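PDB 1L1S: uncharacterized protein from Methanothermobacter thermautotrophicus, which is of unknown function but belongs to the DsrE/DsrF-like family, some relatives of which take part in sulfur metabolism. Local coordinates for residues His9-Asp14 with Val40-Gly45; Tyr4-His9 with Val35-Val40. One frame throughout, in Å; residues are numbered along the deposited sequence.

How the interactions relate
Both interactions join strand 4-10 to strand 35-41, the first and second strands of one beta-alpha-beta unit, and both are largely buried. Interaction 2 holds the body of the pair. It is a regular parallel ladder. One face is aliphatic and aromatic; the other also carries the paired Arg5 and Arg36 near the N-terminal end, and the buried Glu38. Interaction 1 takes over at His9 and Val40, which belong to both. The strands end one residue later, at Ile10 and Ala41, and the chains part into loops. Backbone pairing gives way to a polar cluster of His9, Asp11 and Tyr42 and to residues Ser43-Gly45 packed against Asp11, Glu12 and Asp13. The centres of the two contacts lie about 15 Å apart.

Interaction 1. Residues His9-Asp14 with Val40-Gly45; sequences HIDEDD and VAYSMG
His9 NE2 meets both Tyr42 and Asp11. It lies 2.9 Å from Tyr42 OH, and it donates a hydrogen bond to Asp11 OD1 at 3.1 Å. That bond is bent, 141° at the hydrogen, and reaches OD1 from above the carboxylate plane. The other ring nitrogen, ND1, is hydrogen-bonded to Tyr110 OH, so the imidazole is tied at both nitrogens. The His9 and Tyr42 rings meet obliquely, their planes 32° apart. Asp11 CB lies over one face of the Tyr42 ring in a CH-pi contact, 4.1 Å from the centroid. Tyr42 CG stands between its backbone N and carbonyl carbon (chi1 60°), which brings the ring back alongside Asp11. The cluster lies at the C-terminal ends of two parallel strands of an alpha/beta fold. His9 precedes the last bridge, Ile10 with Ala41; Asp11 and Tyr42 follow it. Ile10 N donates to Val40 O at 3.0 Å, and Tyr42 N donates to Ile10 O. On the sheet face of Ile10, its CG2 rests on Ala41 CB at 3.5 Å. Further on, Gly45 CA approaches Glu12 O at 3.4 Å in a CA-H...O contact. Leu20 of the second subunit packs on Asp11, Tyr42 and Ser43.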
loop_
_atom_site.group_PDB
_atom_site.type_symbol
_atom_site.label_atom_id
_atom_site.label_comp_id
_atom_site.label_asym_id
_atom_site.label_seq_id
_atom_site.Cartn_x
_atom_site.Cartn_y
_atom_site.Cartn_z
ATOM N N HIS A 9 4.174 3.315 6.042
ATOM C CA HIS A 9 5.195 3.237 5.011
ATOM C C HIS A 9 5.084 4.438 4.097
ATOM O O HIS A 9 4.028 4.693 3.535
ATOM C CB HIS A 9 4.975 1.929 4.239
ATOM C CG HIS A 9 5.714 1.820 2.943
ATOM N ND1 HIS A 9 5.559 0.736 2.104
ATOM C CD2 HIS A 9 6.587 2.650 2.324
ATOM C CE1 HIS A 9 6.301 0.902 1.025
ATOM N NE2 HIS A 9 6.934 2.056 1.131
ATOM N N ILE A 10 6.168 5.189 3.978
ATOM C CA ILE A 10 6.189 6.328 3.073
ATOM C C ILE A 10 7.524 6.342 2.327
ATOM O O ILE A 10 8.580 6.223 2.937
ATOM C CB ILE A 10 5.974 7.645 3.831
ATOM C CG1 ILE A 10 5.820 8.789 2.836
ATOM C CG2 ILE A 10 7.119 7.908 4.810
ATOM C CD1 ILE A 10 5.473 10.095 3.517
ATOM N N ASP A 11 7.476 6.444 1.004
ATOM C CA ASP A 11 8.702 6.480 0.220
ATOM C C ASP A 11 8.748 7.646 -0.772
ATOM O O ASP A 11 9.528 7.636 -1.723
ATOM C CB ASP A 11 8.924 5.136 -0.501
ATOM C CG ASP A 11 7.707 4.679 -1.315
ATOM O OD1 ASP A 11 7.572 3.453 -1.545
ATOM O OD2 ASP A 11 6.892 5.528 -1.733
ATOM N N GLU A 12 7.911 8.649 -0.539
ATOM C CA GLU A 12 7.860 9.841 -1.392
ATOM C C GLU A 12 7.905 11.033 -0.444
ATOM O O GLU A 12 7.679 10.875 0.753
ATOM C CB GLU A 12 6.550 9.872 -2.199
ATOM C CG GLU A 12 6.273 8.567 -2.955
ATOM C CD GLU A 12 4.842 8.453 -3.488
ATOM O OE1 GLU A 12 4.563 8.973 -4.594
ATOM O OE2 GLU A 12 3.996 7.842 -2.795
ATOM N N ASP A 13 8.201 12.221 -0.961
ATOM C CA ASP A 13 8.241 13.394 -0.095
ATOM C C ASP A 13 7.377 14.545 -0.602
ATOM O O ASP A 13 7.502 15.675 -0.131
ATOM C CB ASP A 13 9.687 13.859 0.126
ATOM C CG ASP A 13 10.344 14.380 -1.141
ATOM O OD1 ASP A 13 9.951 13.963 -2.248
ATOM O OD2 ASP A 13 11.282 15.200 -1.026
ATOM N N ASP A 14 6.497 14.258 -1.559
ATOM C CA ASP A 14 5.605 15.293 -2.070
ATOM C C ASP A 14 4.693 15.714 -0.912
ATOM O O ASP A 14 4.251 14.884 -0.105
ATOM C CB ASP A 14 4.801 14.779 -3.278
ATOM C CG ASP A 14 3.796 13.709 -2.911
ATOM O OD1 ASP A 14 2.652 14.064 -2.553
ATOM O OD2 ASP A 14 4.151 12.507 -2.979
ATOM N N VAL A 40 7.999 4.193 8.879
ATOM C CA VAL A 40 9.174 3.813 8.124
ATOM C C VAL A 40 9.220 4.591 6.818
ATOM O O VAL A 40 8.335 4.463 5.963
ATOM C CB VAL A 40 9.171 2.304 7.793
ATOM C CG1 VAL A 40 10.417 1.948 6.967
ATOM C CG2 VAL A 40 9.128 1.491 9.072
ATOM N N ALA A 41 10.270 5.387 6.669
ATOM C CA ALA A 41 10.445 6.207 5.491
ATOM C C ALA A 41 11.732 5.839 4.778
ATOM O O ALA A 41 12.790 5.748 5.412
ATOM C CB ALA A 41 10.488 7.671 5.893
ATOM N N TYR A 42 11.652 5.595 3.475
ATOM C CA TYR A 42 12.859 5.299 2.717
ATOM C C TYR A 42 12.787 6.016 1.371
ATOM O O TYR A 42 11.786 6.664 1.073
ATOM C CB TYR A 42 13.095 3.783 2.588
ATOM C CG TYR A 42 12.024 2.967 1.892
ATOM C CD1 TYR A 42 11.957 2.907 0.497
ATOM C CD2 TYR A 42 11.113 2.210 2.628
ATOM C CE1 TYR A 42 11.009 2.102 -0.149
ATOM C CE2 TYR A 42 10.156 1.402 1.991
ATOM C CZ TYR A 42 10.112 1.354 0.604
ATOM O OH TYR A 42 9.168 0.561 -0.033
ATOM N N SER A 43 13.850 5.916 0.580
ATOM C CA SER A 43 13.946 6.610 -0.697
ATOM C C SER A 43 13.693 8.092 -0.429
ATOM O O SER A 43 14.114 8.623 0.604
ATOM C CB SER A 43 12.931 6.066 -1.701
ATOM O OG SER A 43 13.027 6.753 -2.947
HETATM N N MSE A 44 12.990 8.759 -1.332
HETATM C CA MSE A 44 12.714 10.181 -1.175
HETATM C C MSE A 44 12.035 10.477 0.154
HETATM O O MSE A 44 12.165 11.570 0.703
HETATM C CB MSE A 44 11.848 10.665 -2.335
HETATM C CG MSE A 44 12.564 10.583 -3.680
HETATM SE SE MSE A 44 14.244 11.576 -3.604
HETATM C CE MSE A 44 13.481 13.367 -3.769
ATOM N N GLY A 45 11.313 9.485 0.666
ATOM C CA GLY A 45 10.630 9.642 1.936
ATOM C C GLY A 45 11.529 10.023 3.104
ATOM O O GLY A 45 11.079 10.666 4.050
#

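Interaction 2. Residues Tyr4-His9 with Val35-Val40; sequences YRVVFH and VRIEVV
Phe8 lays one edge of its ring against Ile37, with CD1 3.7 Å from Ile37 CG2. The methyl lies near the ring plane, so the phenyl meets it edge on. Phe8 CG is anti to its carbonyl carbon (chi1 -75°), which swings the ring back along the strand toward Ile37. On the same face, Val6 CG1 touches two residues of the other strand, Val35 CG2 at 3.7 Å and Ile37 CG1 at 4.0 Å. Val35 CG2 also reaches Tyr4 CB. On the face of Val7, the CG2 methyls of Val7 and Val40 are 3.5 Å apart, a tight fit. The backbones form a regular parallel ladder from Tyr4 with Val35 to His9 with Val40. Five hydrogen bonds join them, two of them at 2.7 Å, Arg36 N to Tyr4 O and Phe8 N to Glu38 O. The strand axes are 18° from parallel. The connection between the strands is a beta-alpha-beta crossover through helix 15-31. Glu38 turns to the face of Val7, where a hydrogen bond from His99 to its OE1 and salt bridges from Arg68 and Arg103 to its OE2 would be expected to favour the charged form of this buried carboxylate. Helix 15-31 covers Val6 and Phe8 with Leu28, and Phe8 also with Leu21 and Asn24, while helix 96-105 lies on the other face, with Ile100 on His9 and Val40. Strand 109-111 flanks strand 4-10, and strand 68-72 flanks strand 35-41, so the pair lies inside the sheet.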
loop_
_atom_site.group_PDB
_atom_site.type_symbol
_atom_site.label_atom_id
_atom_site.label_comp_id
_atom_site.label_asym_id
_atom_site.label_seq_id
_atom_site.Cartn_x
_atom_site.Cartn_y
_atom_site.Cartn_z
ATOM N N TYR A 4 -3.250 -2.319 19.808
ATOM C CA TYR A 4 -2.921 -2.177 18.393
ATOM C C TYR A 4 -1.494 -1.744 18.102
ATOM O O TYR A 4 -0.907 -0.928 18.817
ATOM C CB TYR A 4 -3.885 -1.210 17.705
ATOM C CG TYR A 4 -5.317 -1.665 17.739
ATOM C CD1 TYR A 4 -6.219 -1.111 18.644
ATOM C CD2 TYR A 4 -5.776 -2.656 16.874
ATOM C CE1 TYR A 4 -7.551 -1.528 18.688
ATOM C CE2 TYR A 4 -7.099 -3.083 16.908
ATOM C CZ TYR A 4 -7.983 -2.511 17.818
ATOM O OH TYR A 4 -9.296 -2.904 17.853
ATOM N N ARG A 5 -0.951 -2.313 17.034
ATOM C CA ARG A 5 0.410 -2.028 16.596
ATOM C C ARG A 5 0.372 -1.818 15.093
ATOM O O ARG A 5 -0.103 -2.681 14.341
ATOM C CB ARG A 5 1.320 -3.206 16.929
ATOM C CG ARG A 5 1.460 -3.492 18.418
ATOM C CD ARG A 5 2.199 -4.804 18.603
ATOM N NE ARG A 5 1.455 -5.877 17.954
ATOM C CZ ARG A 5 1.931 -7.095 17.730
ATOM N NH1 ARG A 5 3.164 -7.411 18.104
ATOM N NH2 ARG A 5 1.167 -7.992 17.124
ATOM N N VAL A 6 0.886 -0.682 14.649
ATOM C CA VAL A 6 0.868 -0.371 13.232
ATOM C C VAL A 6 2.108 0.368 12.752
ATOM O O VAL A 6 2.646 1.245 13.432
ATOM C CB VAL A 6 -0.409 0.458 12.885
ATOM C CG1 VAL A 6 -0.564 1.586 13.853
ATOM C CG2 VAL A 6 -0.341 1.005 11.459
ATOM N N VAL A 7 2.554 -0.003 11.561
ATOM C CA VAL A 7 3.703 0.623 10.950
ATOM C C VAL A 7 3.272 1.257 9.625
ATOM O O VAL A 7 2.639 0.597 8.778
ATOM C CB VAL A 7 4.846 -0.414 10.702
ATOM C CG1 VAL A 7 4.331 -1.588 9.897
ATOM C CG2 VAL A 7 6.000 0.243 9.966
ATOM N N PHE A 8 3.587 2.542 9.474
ATOM C CA PHE A 8 3.279 3.288 8.256
ATOM C C PHE A 8 4.463 3.233 7.329
ATOM O O PHE A 8 5.606 3.133 7.768
ATOM C CB PHE A 8 2.962 4.748 8.539
ATOM C CG PHE A 8 1.611 4.968 9.144
ATOM C CD1 PHE A 8 1.400 4.747 10.493
ATOM C CD2 PHE A 8 0.551 5.421 8.359
ATOM C CE1 PHE A 8 0.141 4.977 11.065
ATOM C CE2 PHE A 8 -0.710 5.657 8.911
ATOM C CZ PHE A 8 -0.914 5.437 10.265
ATOM N N HIS A 9 4.174 3.315 6.042
ATOM C CA HIS A 9 5.195 3.237 5.011
ATOM C C HIS A 9 5.084 4.438 4.097
ATOM O O HIS A 9 4.028 4.693 3.535
ATOM C CB HIS A 9 4.975 1.929 4.239
ATOM C CG HIS A 9 5.714 1.820 2.943
ATOM N ND1 HIS A 9 5.559 0.736 2.104
ATOM C CD2 HIS A 9 6.587 2.650 2.324
ATOM C CE1 HIS A 9 6.301 0.902 1.025
ATOM N NE2 HIS A 9 6.934 2.056 1.131
ATOM N N VAL A 35 -2.559 2.376 20.950
ATOM C CA VAL A 35 -1.874 1.996 19.727
ATOM C C VAL A 35 -0.414 2.392 19.702
ATOM O O VAL A 35 -0.035 3.499 20.084
ATOM C CB VAL A 35 -2.536 2.594 18.478
ATOM C CG1 VAL A 35 -2.454 4.121 18.504
ATOM C CG2 VAL A 35 -1.853 2.048 17.241
ATOM N N ARG A 36 0.396 1.455 19.238
ATOM C CA ARG A 36 1.818 1.666 19.113
ATOM C C ARG A 36 2.044 1.951 17.621
ATOM O O ARG A 36 1.605 1.186 16.756
ATOM C CB ARG A 36 2.545 0.406 19.568
ATOM C CG ARG A 36 4.039 0.525 19.594
ATOM C CD ARG A 36 4.638 -0.673 20.291
ATOM N NE ARG A 36 6.093 -0.642 20.201
ATOM C CZ ARG A 36 6.871 -1.693 20.403
ATOM N NH1 ARG A 36 6.334 -2.869 20.715
ATOM N NH2 ARG A 36 8.186 -1.574 20.261
ATOM N N ILE A 37 2.709 3.062 17.323
ATOM C CA ILE A 37 2.944 3.440 15.936
ATOM C C ILE A 37 4.399 3.661 15.521
ATOM O O ILE A 37 5.158 4.326 16.225
ATOM C CB ILE A 37 2.230 4.756 15.586
ATOM C CG1 ILE A 37 0.750 4.706 15.980
ATOM C CG2 ILE A 37 2.377 5.032 14.092
ATOM C CD1 ILE A 37 -0.004 6.006 15.626
ATOM N N GLU A 38 4.753 3.138 14.345
ATOM C CA GLU A 38 6.076 3.338 13.771
ATOM C C GLU A 38 5.909 3.829 12.347
ATOM O O GLU A 38 5.020 3.379 11.628
ATOM C CB GLU A 38 6.899 2.052 13.760
ATOM C CG GLU A 38 7.238 1.532 15.149
ATOM C CD GLU A 38 8.295 0.442 15.116
ATOM O OE1 GLU A 38 8.391 -0.262 14.082
ATOM O OE2 GLU A 38 9.018 0.287 16.127
ATOM N N VAL A 39 6.760 4.765 11.948
ATOM C CA VAL A 39 6.722 5.315 10.603
ATOM C C VAL A 39 8.058 5.023 9.918
ATOM O O VAL A 39 9.110 5.536 10.324
ATOM C CB VAL A 39 6.489 6.836 10.622
ATOM C CG1 VAL A 39 6.484 7.372 9.219
ATOM C CG2 VAL A 39 5.172 7.163 11.299
ATOM N N VAL A 40 7.999 4.193 8.879
ATOM C CA VAL A 40 9.174 3.813 8.124
ATOM C C VAL A 40 9.220 4.591 6.818
ATOM O O VAL A 40 8.335 4.463 5.963
ATOM C CB VAL A 40 9.171 2.304 7.793
ATOM C CG1 VAL A 40 10.417 1.948 6.967
ATOM C CG2 VAL A 40 9.128 1.491 9.072
#